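Local coordinates for protein sifA (Salmonella typhimurium, PDB 3CXB) that is secreted into host cells, where it interacts with host PLEKHM2 (SKIP) and is required for endosomal tubulation and the formation of Salmonella-induced filaments, at residues 27-31 against 46-51; 54-60 against 128-132; 178-184 against 261-266; 202-207 against 244-248. One frame throughout, in Å; residues are numbered along the deposited sequence.

Contact 1: 27-31 against 46-51; sequences WKVLW and ADRCLH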
loop_
_atom_site.group_PDB
_atom_site.type_symbol
_atom_site.label_atom_id
_atom_site.label_comp_id
_atom_site.label_asym_id
_atom_site.label_seq_id
_atom_site.Cartn_x
_atom_site.Cartn_y
_atom_site.Cartn_z
ATOM N N TRP A 27 7.453 6.193 26.155
ATOM C CA TRP A 27 8.352 6.252 25.014
ATOM C C TRP A 27 9.782 5.954 25.497
ATOM O O TRP A 27 10.472 5.098 24.924
ATOM C CB TRP A 27 8.276 7.634 24.359
ATOM C CG TRP A 27 9.056 7.775 23.082
ATOM C CD1 TRP A 27 9.813 6.819 22.468
ATOM C CD2 TRP A 27 9.201 8.965 22.292
ATOM N NE1 TRP A 27 10.427 7.338 21.352
ATOM C CE2 TRP A 27 10.068 8.655 21.223
ATOM C CE3 TRP A 27 8.682 10.261 22.383
ATOM C CZ2 TRP A 27 10.432 9.601 20.253
ATOM C CZ3 TRP A 27 9.046 11.202 21.414
ATOM C CH2 TRP A 27 9.910 10.865 20.369
ATOM N N LYS A 28 10.221 6.640 26.555
ATOM C CA LYS A 28 11.568 6.422 27.099
ATOM C C LYS A 28 11.789 4.976 27.536
ATOM O O LYS A 28 12.893 4.443 27.414
ATOM C CB LYS A 28 11.848 7.345 28.289
ATOM C CG LYS A 28 12.107 8.761 27.895
ATOM C CD LYS A 28 12.377 9.618 29.096
ATOM C CE LYS A 28 12.454 11.093 28.691
ATOM N NZ LYS A 28 12.747 11.999 29.845
ATOM N N VAL A 29 10.742 4.349 28.053
ATOM C CA VAL A 29 10.849 2.968 28.473
ATOM C C VAL A 29 10.908 2.076 27.231
ATOM O O VAL A 29 11.603 1.066 27.218
ATOM C CB VAL A 29 9.649 2.565 29.390
ATOM C CG1 VAL A 29 8.360 2.912 28.726
ATOM C CG2 VAL A 29 9.672 1.078 29.689
ATOM N N LEU A 30 10.201 2.457 26.175
ATOM C CA LEU A 30 10.202 1.640 24.968
ATOM C C LEU A 30 11.512 1.800 24.242
ATOM O O LEU A 30 12.081 0.835 23.742
ATOM C CB LEU A 30 9.067 2.039 24.026
ATOM C CG LEU A 30 9.203 1.376 22.652
ATOM C CD1 LEU A 30 9.198 -0.132 22.813
ATOM C CD2 LEU A 30 8.083 1.791 21.764
ATOM N N TRP A 31 11.988 3.037 24.195
ATOM C CA TRP A 31 13.224 3.327 23.500
ATOM C C TRP A 31 14.417 2.681 24.173
ATOM O O TRP A 31 15.331 2.203 23.500
ATOM C CB TRP A 31 13.439 4.830 23.396
ATOM C CG TRP A 31 14.648 5.171 22.592
ATOM C CD1 TRP A 31 15.782 5.784 23.040
ATOM C CD2 TRP A 31 14.870 4.870 21.211
ATOM N NE1 TRP A 31 16.700 5.879 22.027
ATOM C CE2 TRP A 31 16.165 5.328 20.891
ATOM C CE3 TRP A 31 14.102 4.252 20.213
ATOM C CZ2 TRP A 31 16.710 5.189 19.614
ATOM C CZ3 TRP A 31 14.645 4.111 18.947
ATOM C CH2 TRP A 31 15.938 4.579 18.660
ATOM N N ALA A 46 14.783 5.718 13.430
ATOM C CA ALA A 46 13.788 4.859 14.069
ATOM C C ALA A 46 13.090 5.645 15.183
ATOM O O ALA A 46 11.965 5.338 15.586
ATOM C CB ALA A 46 14.461 3.606 14.644
ATOM N N ASP A 47 13.778 6.667 15.670
ATOM C CA ASP A 47 13.256 7.503 16.734
ATOM C C ASP A 47 12.176 8.422 16.180
ATOM O O ASP A 47 11.133 8.628 16.806
ATOM C CB ASP A 47 14.396 8.321 17.347
ATOM C CG ASP A 47 13.924 9.276 18.419
ATOM O OD1 ASP A 47 13.254 10.264 18.085
ATOM O OD2 ASP A 47 14.212 9.046 19.604
ATOM N N ARG A 48 12.427 8.973 14.998
ATOM C CA ARG A 48 11.450 9.851 14.387
ATOM C C ARG A 48 10.262 9.016 13.927
ATOM O O ARG A 48 9.134 9.497 13.909
ATOM C CB ARG A 48 12.068 10.622 13.221
ATOM C CG ARG A 48 11.624 12.083 13.172
ATOM C CD ARG A 48 11.862 12.771 14.514
ATOM N NE ARG A 48 11.472 14.179 14.498
ATOM C CZ ARG A 48 11.528 14.985 15.558
ATOM N NH1 ARG A 48 11.957 14.522 16.726
ATOM N NH2 ARG A 48 11.159 16.256 15.450
ATOM N N CYS A 49 10.516 7.765 13.559
ATOM C CA CYS A 49 9.443 6.864 13.157
ATOM C C CYS A 49 8.452 6.737 14.310
ATOM O O CYS A 49 7.268 7.050 14.184
ATOM C CB CYS A 49 9.989 5.477 12.856
ATOM S SG CYS A 49 10.644 5.249 11.210
ATOM N N LEU A 50 8.958 6.258 15.439
ATOM C CA LEU A 50 8.145 6.082 16.626
ATOM C C LEU A 50 7.382 7.359 16.912
ATOM O O LEU A 50 6.174 7.333 17.171
ATOM C CB LEU A 50 9.030 5.734 17.817
ATOM C CG LEU A 50 9.677 4.351 17.795
ATOM C CD1 LEU A 50 10.778 4.262 18.848
ATOM C CD2 LEU A 50 8.608 3.298 18.051
ATOM N N HIS A 51 8.082 8.486 16.860
ATOM C CA HIS A 51 7.427 9.746 17.145
ATOM C C HIS A 51 6.236 9.955 16.241
ATOM O O HIS A 51 5.137 10.258 16.719
ATOM C CB HIS A 51 8.371 10.924 16.999
ATOM C CG HIS A 51 7.691 12.241 17.157
ATOM N ND1 HIS A 51 7.077 12.893 16.109
ATOM C CD2 HIS A 51 7.500 13.022 18.249
ATOM C CE1 HIS A 51 6.543 14.021 16.545
ATOM N NE2 HIS A 51 6.784 14.123 17.840
#
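Trp27 and Trp31 both carry CG opposite the backbone N (chi1 -174° and -175°), and these torsions send the two indoles across to Asp47, Leu50 and His51. The segments belong to an antiparallel helix pair, helix 25-34 against helix 42-54. The axes of segments 27-31 and 46-51 come no nearer than 11.9 Å, and their directions differ by 142°. Large side chains therefore fill the space between the backbones. The six-membered ring of Trp27 sits obliquely against the His51 ring. Trp27 CH2 lies 3.7 Å from His51 CB. Asp47 brings its carboxylate to the edge of the Trp27 indole, near the ring plane, with Asp47 OD1 3.6 Å from Trp27 CZ2. The polar end of Asp47 is held from elsewhere, by a salt bridge to Lys23. Lys23 also makes a cation-pi contact with Trp31, so one lysine serves both sides of the pair. Asp47 CB lies over one face of the Trp31 ring, toward its rim. Ala46 CB meets the edge of that ring at CZ3. The two branches of Leu50 go different ways. Leu50 CD2 touches Leu30 CD2 at 4.0 Å. Leu50 CD1 lies near Trp27 NE1 and reaches Trp31 CE3 at 3.6 Å.

Contact 2: 54-60 against 128-132; sequences LFAERAP and YFLMK
The hydroxyl of Tyr128 lies at the edge of the Phe55 ring and in its plane, with Tyr128 OH 3.8 Å from Phe55 CE2. This is packing between a polar atom and a ring edge, and the rest of the contact is apolar. The two rings meet obliquely, with planes at 75° and centroids 5.6 Å apart. Their closest atoms are Phe55 CE2 and Tyr128 CE1, at 3.7 Å. Phe55 is the first residue to leave helical backbone angles at the end of helix 42-54, and its ring also stacks with Trp27.

Leu54 points its CD2 branch between the two aromatic residues of the strand. Leu54 CD2 is 3.8 Å from Phe129 CE1 and 4.1 Å from Tyr128 CB. Leu54 also packs on Cys121 and Val123 of the neighbouring strand 118-123. Two loop residues and Leu54 pack around the Phe129 ring. Ala59 CB sits over one face in a CH-pi contact, 4.2 Å from the ring centroid and 13° off the normal. Pro60 CD approaches the same ring obliquely, 4.1 Å from Phe129 CZ. Phe129 CG stands between the backbone N and the carbonyl carbon (chi1 69°), and from there the ring extends toward the loop. Met131 bends at chi2 and chi3, and its CG comes to 3.9 Å from Ala59 CB.

Tyr128 and Phe129 both face Cys121 and both form backbone hydrogen bonds with it. This is a classic beta bulge on strand 126-132, an outermost strand of the five-stranded antiparallel sheet.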
loop_
_atom_site.group_PDB
_atom_site.type_symbol
_atom_site.label_atom_id
_atom_site.label_comp_id
_atom_site.label_asym_id
_atom_site.label_seq_id
_atom_site.Cartn_x
_atom_site.Cartn_y
_atom_site.Cartn_z
ATOM N N LEU A 54 3.379 7.290 17.324
ATOM C CA LEU A 54 2.609 7.339 18.545
ATOM C C LEU A 54 2.644 8.631 19.294
ATOM O O LEU A 54 1.826 8.827 20.181
ATOM C CB LEU A 54 3.074 6.240 19.495
ATOM C CG LEU A 54 3.099 4.816 18.957
ATOM C CD1 LEU A 54 4.208 4.051 19.656
ATOM C CD2 LEU A 54 1.743 4.161 19.174
ATOM N N PHE A 55 3.566 9.524 18.965
ATOM C CA PHE A 55 3.628 10.756 19.740
ATOM C C PHE A 55 3.603 12.041 18.949
ATOM O O PHE A 55 4.271 12.999 19.321
ATOM C CB PHE A 55 4.864 10.737 20.649
ATOM C CG PHE A 55 5.136 9.392 21.282
ATOM C CD1 PHE A 55 5.972 8.466 20.652
ATOM C CD2 PHE A 55 4.540 9.034 22.488
ATOM C CE1 PHE A 55 6.211 7.200 21.215
ATOM C CE2 PHE A 55 4.769 7.776 23.057
ATOM C CZ PHE A 55 5.608 6.858 22.417
ATOM N N ALA A 56 2.834 12.070 17.864
ATOM C CA ALA A 56 2.723 13.277 17.046
ATOM C C ALA A 56 1.391 13.949 17.318
ATOM O O ALA A 56 0.648 13.521 18.197
ATOM C CB ALA A 56 2.835 12.943 15.579
ATOM N N GLU A 57 1.083 14.990 16.552
ATOM C CA GLU A 57 -0.165 15.724 16.752
ATOM C C GLU A 57 -1.375 14.829 16.535
ATOM O O GLU A 57 -2.455 15.076 17.078
ATOM C CB GLU A 57 -0.240 16.944 15.825
ATOM C CG GLU A 57 -1.199 18.030 16.332
ATOM C CD GLU A 57 -1.343 19.212 15.381
ATOM O OE1 GLU A 57 -1.916 20.241 15.797
ATOM O OE2 GLU A 57 -0.893 19.113 14.220
ATOM N N ARG A 58 -1.190 13.786 15.737
ATOM C CA ARG A 58 -2.270 12.854 15.485
ATOM C C ARG A 58 -1.785 11.483 15.046
ATOM O O ARG A 58 -0.651 11.309 14.616
ATOM C CB ARG A 58 -3.266 13.429 14.467
ATOM C CG ARG A 58 -2.783 13.623 13.048
ATOM C CD ARG A 58 -3.884 14.324 12.270
ATOM N NE ARG A 58 -3.620 14.363 10.837
ATOM C CZ ARG A 58 -4.436 14.922 9.951
ATOM N NH1 ARG A 58 -4.126 14.918 8.659
ATOM N NH2 ARG A 58 -5.565 15.487 10.363
ATOM N N ALA A 59 -2.667 10.505 15.194
ATOM C CA ALA A 59 -2.362 9.137 14.841
ATOM C C ALA A 59 -2.242 8.953 13.337
ATOM O O ALA A 59 -2.909 9.623 12.549
ATOM C CB ALA A 59 -3.435 8.220 15.392
ATOM N N PRO A 60 -1.397 8.015 12.923
ATOM C CA PRO A 60 -1.185 7.729 11.508
ATOM C C PRO A 60 -2.343 6.942 10.914
ATOM O O PRO A 60 -3.156 6.358 11.633
ATOM C CB PRO A 60 0.073 6.887 11.524
ATOM C CG PRO A 60 -0.167 6.029 12.786
ATOM C CD PRO A 60 -0.645 7.080 13.781
ATOM N N TYR A 128 -2.529 2.693 23.265
ATOM C CA TYR A 128 -2.233 4.089 22.961
ATOM C C TYR A 128 -3.266 4.731 22.070
ATOM O O TYR A 128 -3.382 5.953 22.038
ATOM C CB TYR A 128 -0.836 4.251 22.335
ATOM C CG TYR A 128 0.178 4.914 23.261
ATOM C CD1 TYR A 128 0.500 6.269 23.128
ATOM C CD2 TYR A 128 0.731 4.206 24.335
ATOM C CE1 TYR A 128 1.345 6.904 24.062
ATOM C CE2 TYR A 128 1.565 4.826 25.261
ATOM C CZ TYR A 128 1.866 6.168 25.129
ATOM O OH TYR A 128 2.660 6.755 26.085
ATOM N N PHE A 129 -3.990 3.918 21.315
ATOM C CA PHE A 129 -5.042 4.452 20.462
ATOM C C PHE A 129 -5.828 3.419 19.693
ATOM O O PHE A 129 -5.324 2.351 19.359
ATOM C CB PHE A 129 -4.500 5.509 19.478
ATOM C CG PHE A 129 -3.593 4.976 18.408
ATOM C CD1 PHE A 129 -2.280 5.446 18.308
ATOM C CD2 PHE A 129 -4.044 4.051 17.465
ATOM C CE1 PHE A 129 -1.426 5.008 17.288
ATOM C CE2 PHE A 129 -3.199 3.606 16.442
ATOM C CZ PHE A 129 -1.884 4.090 16.357
ATOM N N LEU A 130 -7.086 3.747 19.437
ATOM C CA LEU A 130 -7.947 2.899 18.657
ATOM C C LEU A 130 -8.594 3.896 17.709
ATOM O O LEU A 130 -9.327 4.786 18.134
ATOM C CB LEU A 130 -8.976 2.222 19.544
ATOM C CG LEU A 130 -9.685 1.082 18.805
ATOM C CD1 LEU A 130 -10.355 0.196 19.822
ATOM C CD2 LEU A 130 -10.718 1.628 17.821
ATOM N N MET A 131 -8.274 3.774 16.426
ATOM C CA MET A 131 -8.816 4.673 15.415
ATOM C C MET A 131 -9.846 3.935 14.577
ATOM O O MET A 131 -9.857 2.699 14.514
ATOM C CB MET A 131 -7.690 5.193 14.509
ATOM C CG MET A 131 -6.596 5.944 15.232
ATOM S SD MET A 131 -7.246 7.434 15.998
ATOM C CE MET A 131 -7.580 8.472 14.510
ATOM N N LYS A 132 -10.731 4.681 13.941
ATOM C CA LYS A 132 -11.716 4.050 13.097
ATOM C C LYS A 132 -11.642 4.691 11.738
ATOM O O LYS A 132 -11.924 5.869 11.605
ATOM C CB LYS A 132 -13.113 4.223 13.668
ATOM C CG LYS A 132 -14.190 3.907 12.654
ATOM C CD LYS A 132 -15.526 3.644 13.297
ATOM C CE LYS A 132 -15.512 2.339 14.065
ATOM N NZ LYS A 132 -16.911 1.931 14.443
#

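Contact 3: 178-184 against 261-266; sequences LDNIEGY and MVKEVL
Tyr184 and Met261 slide past each other in opposite directions. Met261 CG lies over one face of the Tyr184 ring, 3.7 Å from the centroid and 23° off the normal, as a CH-pi contact. The sulfur is placed obliquely, with Met261 SD 4.9 Å from the Tyr184 centroid, a Met-aromatic contact. The Met261 chain bends at chi3, and this turns CE back toward Tyr184 CB and the carbonyl oxygen of Ile181. Val265 also passes Tyr184 in the opposite sense, but at the ring edge. Its CG1 lies in the ring plane, 3.4 Å from Tyr184 CE2. Glu264 crosses the tyrosine at about a right angle, and its CB is near the ring hydroxyl. The carboxylate of Glu264 has its own partner, a salt bridge to Lys260.

Ile181 crosses Val265 at about a right angle, with Ile181 CG1 3.4 Å from Val265 CG2. Against Val262 it runs side by side, pointing the same way. Leu178 CD2 meets Leu266 CD2 obliquely at 3.5 Å. Both Leu178 and Val262 continue onto Ile294 of helix 283-303, so a third helix underlies the pair.

The axes of the short segments 180-184 and 261-266 approach to 9.7 Å, with directions at 141°. The interface holds by apolar packing and contacts with the tyrosine ring. Its charged group, Glu264, sits at the margin and is paired within its own helix.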
loop_
_atom_site.group_PDB
_atom_site.type_symbol
_atom_site.label_atom_id
_atom_site.label_comp_id
_atom_site.label_asym_id
_atom_site.label_seq_id
_atom_site.Cartn_x
_atom_site.Cartn_y
_atom_site.Cartn_z
ATOM N N LEU A 178 -7.748 -14.186 -2.737
ATOM C CA LEU A 178 -6.890 -13.722 -3.816
ATOM C C LEU A 178 -5.461 -14.129 -3.536
ATOM O O LEU A 178 -4.530 -13.442 -3.959
ATOM C CB LEU A 178 -6.951 -12.195 -3.904
ATOM C CG LEU A 178 -8.346 -11.568 -3.936
ATOM C CD1 LEU A 178 -8.236 -10.069 -3.804
ATOM C CD2 LEU A 178 -9.049 -11.934 -5.227
ATOM N N ASP A 179 -5.275 -15.230 -2.815
ATOM C CA ASP A 179 -3.929 -15.677 -2.486
ATOM C C ASP A 179 -3.187 -16.239 -3.689
ATOM O O ASP A 179 -1.992 -16.503 -3.620
ATOM C CB ASP A 179 -3.979 -16.708 -1.360
ATOM C CG ASP A 179 -5.010 -17.790 -1.606
ATOM O OD1 ASP A 179 -5.240 -18.606 -0.687
ATOM O OD2 ASP A 179 -5.586 -17.822 -2.719
ATOM N N ASN A 180 -3.891 -16.405 -4.799
ATOM C CA ASN A 180 -3.273 -16.923 -6.008
ATOM C C ASN A 180 -2.301 -15.903 -6.586
ATOM O O ASN A 180 -1.362 -16.269 -7.298
ATOM C CB ASN A 180 -4.347 -17.257 -7.042
ATOM C CG ASN A 180 -5.313 -18.318 -6.552
ATOM O OD1 ASN A 180 -4.921 -19.458 -6.304
ATOM N ND2 ASN A 180 -6.582 -17.947 -6.403
ATOM N N ILE A 181 -2.532 -14.626 -6.275
ATOM C CA ILE A 181 -1.687 -13.534 -6.755
ATOM C C ILE A 181 -0.261 -13.657 -6.240
ATOM O O ILE A 181 0.690 -13.428 -6.981
ATOM C CB ILE A 181 -2.241 -12.160 -6.325
ATOM C CG1 ILE A 181 -3.612 -11.924 -6.964
ATOM C CG2 ILE A 181 -1.285 -11.047 -6.759
ATOM C CD1 ILE A 181 -4.251 -10.588 -6.582
ATOM N N GLU A 182 -0.110 -14.004 -4.967
ATOM C CA GLU A 182 1.223 -14.164 -4.399
ATOM C C GLU A 182 1.989 -15.219 -5.200
ATOM O O GLU A 182 3.224 -15.193 -5.276
ATOM C CB GLU A 182 1.140 -14.596 -2.936
ATOM C CG GLU A 182 2.503 -14.874 -2.336
ATOM C CD GLU A 182 2.442 -15.289 -0.888
ATOM O OE1 GLU A 182 1.580 -16.125 -0.541
ATOM O OE2 GLU A 182 3.271 -14.791 -0.100
ATOM N N GLY A 183 1.236 -16.149 -5.786
ATOM C CA GLY A 183 1.826 -17.206 -6.587
ATOM C C GLY A 183 2.567 -16.658 -7.794
ATOM O O GLY A 183 3.698 -17.051 -8.053
ATOM N N TYR A 184 1.938 -15.749 -8.531
ATOM C CA TYR A 184 2.566 -15.156 -9.707
ATOM C C TYR A 184 3.957 -14.645 -9.380
ATOM O O TYR A 184 4.794 -14.517 -10.260
ATOM C CB TYR A 184 1.721 -14.000 -10.234
ATOM C CG TYR A 184 0.432 -14.430 -10.893
ATOM C CD1 TYR A 184 0.426 -14.949 -12.187
ATOM C CD2 TYR A 184 -0.785 -14.328 -10.224
ATOM C CE1 TYR A 184 -0.767 -15.353 -12.805
ATOM C CE2 TYR A 184 -1.981 -14.730 -10.829
ATOM C CZ TYR A 184 -1.970 -15.240 -12.116
ATOM O OH TYR A 184 -3.173 -15.609 -12.692
ATOM N N MET A 261 -2.753 -9.734 -13.861
ATOM C CA MET A 261 -2.486 -10.689 -12.810
ATOM C C MET A 261 -3.704 -10.862 -11.913
ATOM O O MET A 261 -4.111 -11.984 -11.613
ATOM C CB MET A 261 -1.305 -10.195 -11.985
ATOM C CG MET A 261 -0.203 -11.198 -11.821
ATOM S SD MET A 261 1.319 -10.417 -11.285
ATOM C CE MET A 261 1.297 -10.851 -9.517
ATOM N N VAL A 262 -4.282 -9.741 -11.483
ATOM C CA VAL A 262 -5.447 -9.763 -10.602
ATOM C C VAL A 262 -6.750 -10.057 -11.332
ATOM O O VAL A 262 -7.625 -10.740 -10.797
ATOM C CB VAL A 262 -5.595 -8.425 -9.833
ATOM C CG1 VAL A 262 -5.618 -7.260 -10.802
ATOM C CG2 VAL A 262 -6.875 -8.440 -9.011
ATOM N N LYS A 263 -6.885 -9.535 -12.547
ATOM C CA LYS A 263 -8.087 -9.772 -13.341
ATOM C C LYS A 263 -8.298 -11.285 -13.438
ATOM O O LYS A 263 -9.434 -11.768 -13.457
ATOM C CB LYS A 263 -7.917 -9.171 -14.740
ATOM C CG LYS A 263 -7.693 -7.670 -14.743
ATOM C CD LYS A 263 -7.377 -7.149 -16.132
ATOM C CE LYS A 263 -7.209 -5.629 -16.143
ATOM N NZ LYS A 263 -6.980 -5.080 -17.519
ATOM N N GLU A 264 -7.186 -12.016 -13.481
ATOM C CA GLU A 264 -7.178 -13.473 -13.569
ATOM C C GLU A 264 -7.728 -14.131 -12.321
ATOM O O GLU A 264 -8.790 -14.745 -12.347
ATOM C CB GLU A 264 -5.749 -13.970 -13.786
ATOM C CG GLU A 264 -5.219 -13.773 -15.188
ATOM C CD GLU A 264 -5.573 -14.927 -16.099
ATOM O OE1 GLU A 264 -5.230 -16.079 -15.753
ATOM O OE2 GLU A 264 -6.189 -14.683 -17.158
ATOM N N VAL A 265 -6.980 -14.001 -11.232
ATOM C CA VAL A 265 -7.345 -14.583 -9.948
ATOM C C VAL A 265 -8.763 -14.264 -9.500
ATOM O O VAL A 265 -9.289 -14.918 -8.605
ATOM C CB VAL A 265 -6.390 -14.116 -8.846
ATOM C CG1 VAL A 265 -4.976 -14.567 -9.153
ATOM C CG2 VAL A 265 -6.438 -12.612 -8.744
ATOM N N LEU A 266 -9.376 -13.253 -10.104
ATOM C CA LEU A 266 -10.742 -12.882 -9.746
ATOM C C LEU A 266 -11.750 -13.785 -10.434
ATOM O O LEU A 266 -12.501 -14.515 -9.784
ATOM C CB LEU A 266 -11.017 -11.427 -10.128
ATOM C CG LEU A 266 -10.481 -10.369 -9.157
ATOM C CD1 LEU A 266 -10.812 -8.961 -9.635
ATOM C CD2 LEU A 266 -11.100 -10.617 -7.800
#

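Contact 4: 202-207 against 244-248; sequences KATYLA and LKQLE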
loop_
_atom_site.group_PDB
_atom_site.type_symbol
_atom_site.label_atom_id
_atom_site.label_comp_id
_atom_site.label_asym_id
_atom_site.label_seq_id
_atom_site.Cartn_x
_atom_site.Cartn_y
_atom_site.Cartn_z
ATOM N N LYS A 202 7.335 -1.552 -12.354
ATOM C CA LYS A 202 7.502 -0.272 -11.705
ATOM C C LYS A 202 7.377 0.893 -12.682
ATOM O O LYS A 202 6.700 1.871 -12.390
ATOM C CB LYS A 202 8.850 -0.221 -10.990
ATOM C CG LYS A 202 9.097 1.058 -10.199
ATOM C CD LYS A 202 10.381 0.943 -9.402
ATOM C CE LYS A 202 10.710 2.215 -8.632
ATOM N NZ LYS A 202 12.000 2.057 -7.889
ATOM N N ALA A 203 8.013 0.804 -13.842
ATOM C CA ALA A 203 7.927 1.901 -14.799
ATOM C C ALA A 203 6.571 1.918 -15.484
ATOM O O ALA A 203 5.894 2.943 -15.505
ATOM C CB ALA A 203 9.036 1.794 -15.838
ATOM N N THR A 204 6.169 0.776 -16.027
ATOM C CA THR A 204 4.896 0.654 -16.731
ATOM C C THR A 204 3.718 1.168 -15.924
ATOM O O THR A 204 2.994 2.071 -16.349
ATOM C CB THR A 204 4.602 -0.815 -17.092
ATOM O OG1 THR A 204 5.593 -1.280 -18.013
ATOM C CG2 THR A 204 3.214 -0.955 -17.731
ATOM N N TYR A 205 3.531 0.563 -14.759
ATOM C CA TYR A 205 2.438 0.899 -13.854
ATOM C C TYR A 205 2.432 2.381 -13.489
ATOM O O TYR A 205 1.450 3.084 -13.708
ATOM C CB TYR A 205 2.552 0.033 -12.591
ATOM C CG TYR A 205 1.282 -0.077 -11.774
ATOM C CD1 TYR A 205 0.886 0.950 -10.911
ATOM C CD2 TYR A 205 0.472 -1.218 -11.860
ATOM C CE1 TYR A 205 -0.282 0.839 -10.155
ATOM C CE2 TYR A 205 -0.691 -1.336 -11.110
ATOM C CZ TYR A 205 -1.059 -0.309 -10.259
ATOM O OH TYR A 205 -2.182 -0.442 -9.483
ATOM N N LEU A 206 3.543 2.859 -12.954
ATOM C CA LEU A 206 3.619 4.241 -12.547
ATOM C C LEU A 206 3.423 5.254 -13.672
ATOM O O LEU A 206 2.726 6.252 -13.482
ATOM C CB LEU A 206 4.940 4.488 -11.814
ATOM C CG LEU A 206 4.986 3.859 -10.411
ATOM C CD1 LEU A 206 6.377 3.929 -9.805
ATOM C CD2 LEU A 206 3.998 4.594 -9.522
ATOM N N ALA A 207 4.022 5.014 -14.838
ATOM C CA ALA A 207 3.868 5.963 -15.945
ATOM C C ALA A 207 2.403 5.998 -16.375
ATOM O O ALA A 207 1.873 7.065 -16.716
ATOM C CB ALA A 207 4.778 5.594 -17.126
ATOM N N LEU A 244 12.183 7.082 -12.946
ATOM C CA LEU A 244 11.912 6.079 -13.968
ATOM C C LEU A 244 11.874 6.638 -15.378
ATOM O O LEU A 244 11.515 7.793 -15.582
ATOM C CB LEU A 244 10.594 5.365 -13.664
ATOM C CG LEU A 244 10.734 4.073 -12.849
ATOM C CD1 LEU A 244 11.657 4.296 -11.644
ATOM C CD2 LEU A 244 9.355 3.599 -12.411
ATOM N N LYS A 245 12.253 5.805 -16.345
ATOM C CA LYS A 245 12.268 6.202 -17.751
ATOM C C LYS A 245 11.316 5.344 -18.577
ATOM O O LYS A 245 11.067 4.179 -18.258
ATOM C CB LYS A 245 13.689 6.106 -18.322
ATOM C CG LYS A 245 14.312 4.720 -18.253
ATOM C CD LYS A 245 14.289 4.026 -19.597
ATOM C CE LYS A 245 15.206 4.725 -20.581
ATOM N NZ LYS A 245 15.116 4.114 -21.935
ATOM N N GLN A 246 10.785 5.935 -19.642
ATOM C CA GLN A 246 9.845 5.240 -20.504
ATOM C C GLN A 246 10.561 4.477 -21.603
ATOM O O GLN A 246 11.263 5.066 -22.424
ATOM C CB GLN A 246 8.865 6.236 -21.129
ATOM C CG GLN A 246 7.686 5.585 -21.845
ATOM C CD GLN A 246 6.728 6.596 -22.459
ATOM O OE1 GLN A 246 5.714 6.225 -23.057
ATOM N NE2 GLN A 246 7.045 7.880 -22.318
ATOM N N LEU A 247 10.384 3.161 -21.598
ATOM C CA LEU A 247 10.981 2.285 -22.599
ATOM C C LEU A 247 10.034 1.096 -22.689
ATOM O O LEU A 247 10.427 -0.061 -22.537
ATOM C CB LEU A 247 12.376 1.832 -22.159
ATOM C CG LEU A 247 13.365 1.480 -23.277
ATOM C CD1 LEU A 247 14.709 1.121 -22.670
ATOM C CD2 LEU A 247 12.831 0.331 -24.115
ATOM N N GLU A 248 8.769 1.414 -22.936
ATOM C CA GLU A 248 7.710 0.427 -23.024
ATOM C C GLU A 248 7.294 0.171 -24.470
ATOM O O GLU A 248 6.108 -0.009 -24.756
ATOM C CB GLU A 248 6.507 0.924 -22.216
ATOM C CG GLU A 248 6.882 1.421 -20.821
ATOM C CD GLU A 248 5.786 2.242 -20.165
ATOM O OE1 GLU A 248 6.021 2.769 -19.059
ATOM O OE2 GLU A 248 4.694 2.362 -20.754
#
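The carboxylate of Glu248 is the flat group that meets the helix, and it does so through one oxygen. Glu248 OE1 lies 3.3 Å from Thr204 CA and 3.6 Å from Ala207 CB. The loop between helices 228-241 and 258-267 thus packs on helix 197-220 in the mainly helical C-terminal part of the chain, which resembles the SopE family of bacterial guanine nucleotide exchange factors. The WxxxE motif of SifA and related effectors lies at the start of this helix, ending just before Lys202.

Glu248 holds CG beside its backbone N (chi1 -48°) and is extended from there, so the acid group is carried onto the helix surface. Its atoms are poorly ordered, and the exact place of OE1 is less certain. Thr204 OG1 is near the Glu248 chain, at 4.1 Å from Glu248 CG, but its hydrogen bond goes to Gln200. Ala207 also packs on Phe235 and Met239 of helix 228-241, the helix that leads into the loop.

At the other end of the loop segment, Leu244 covers Ala203. Ala203 lies close under Leu244, with CA atoms of Ala203 and Leu244 5.8 Å apart. Ala203 CB also lies 4.0 Å from the carbonyl oxygen of Lys245. Lys202 crosses Leu244 at about a right angle and offers its extended aliphatic chain, not its ammonium. The two leucine branches take separate places along it. Lys202 CE is 3.8 Å from Leu244 CD1, and Lys202 CG is 3.4 Å from Leu244 CD2.

In the fold
The four contacts form two groups. Contacts 1 and 2 have centres 14 Å apart and touch, with Trp27 packing on Phe55. Helix 42-54 runs through contact 1 and ends at contact 2, where its following loop meets the edge of the five-stranded sheet. Contacts 3 and 4 come later in the chain, among helices, with centres 22 Å apart and nearest atoms about 8 Å apart. The chain enters contact 3, makes contact 4, then returns to close contact 3. Contacts 1 and 3 are 38 Å apart between centres, on opposite sides of the chain's centre. The two groups lie in the N- and C-terminal parts of the chain. Both terminal domains are required for tubule formation.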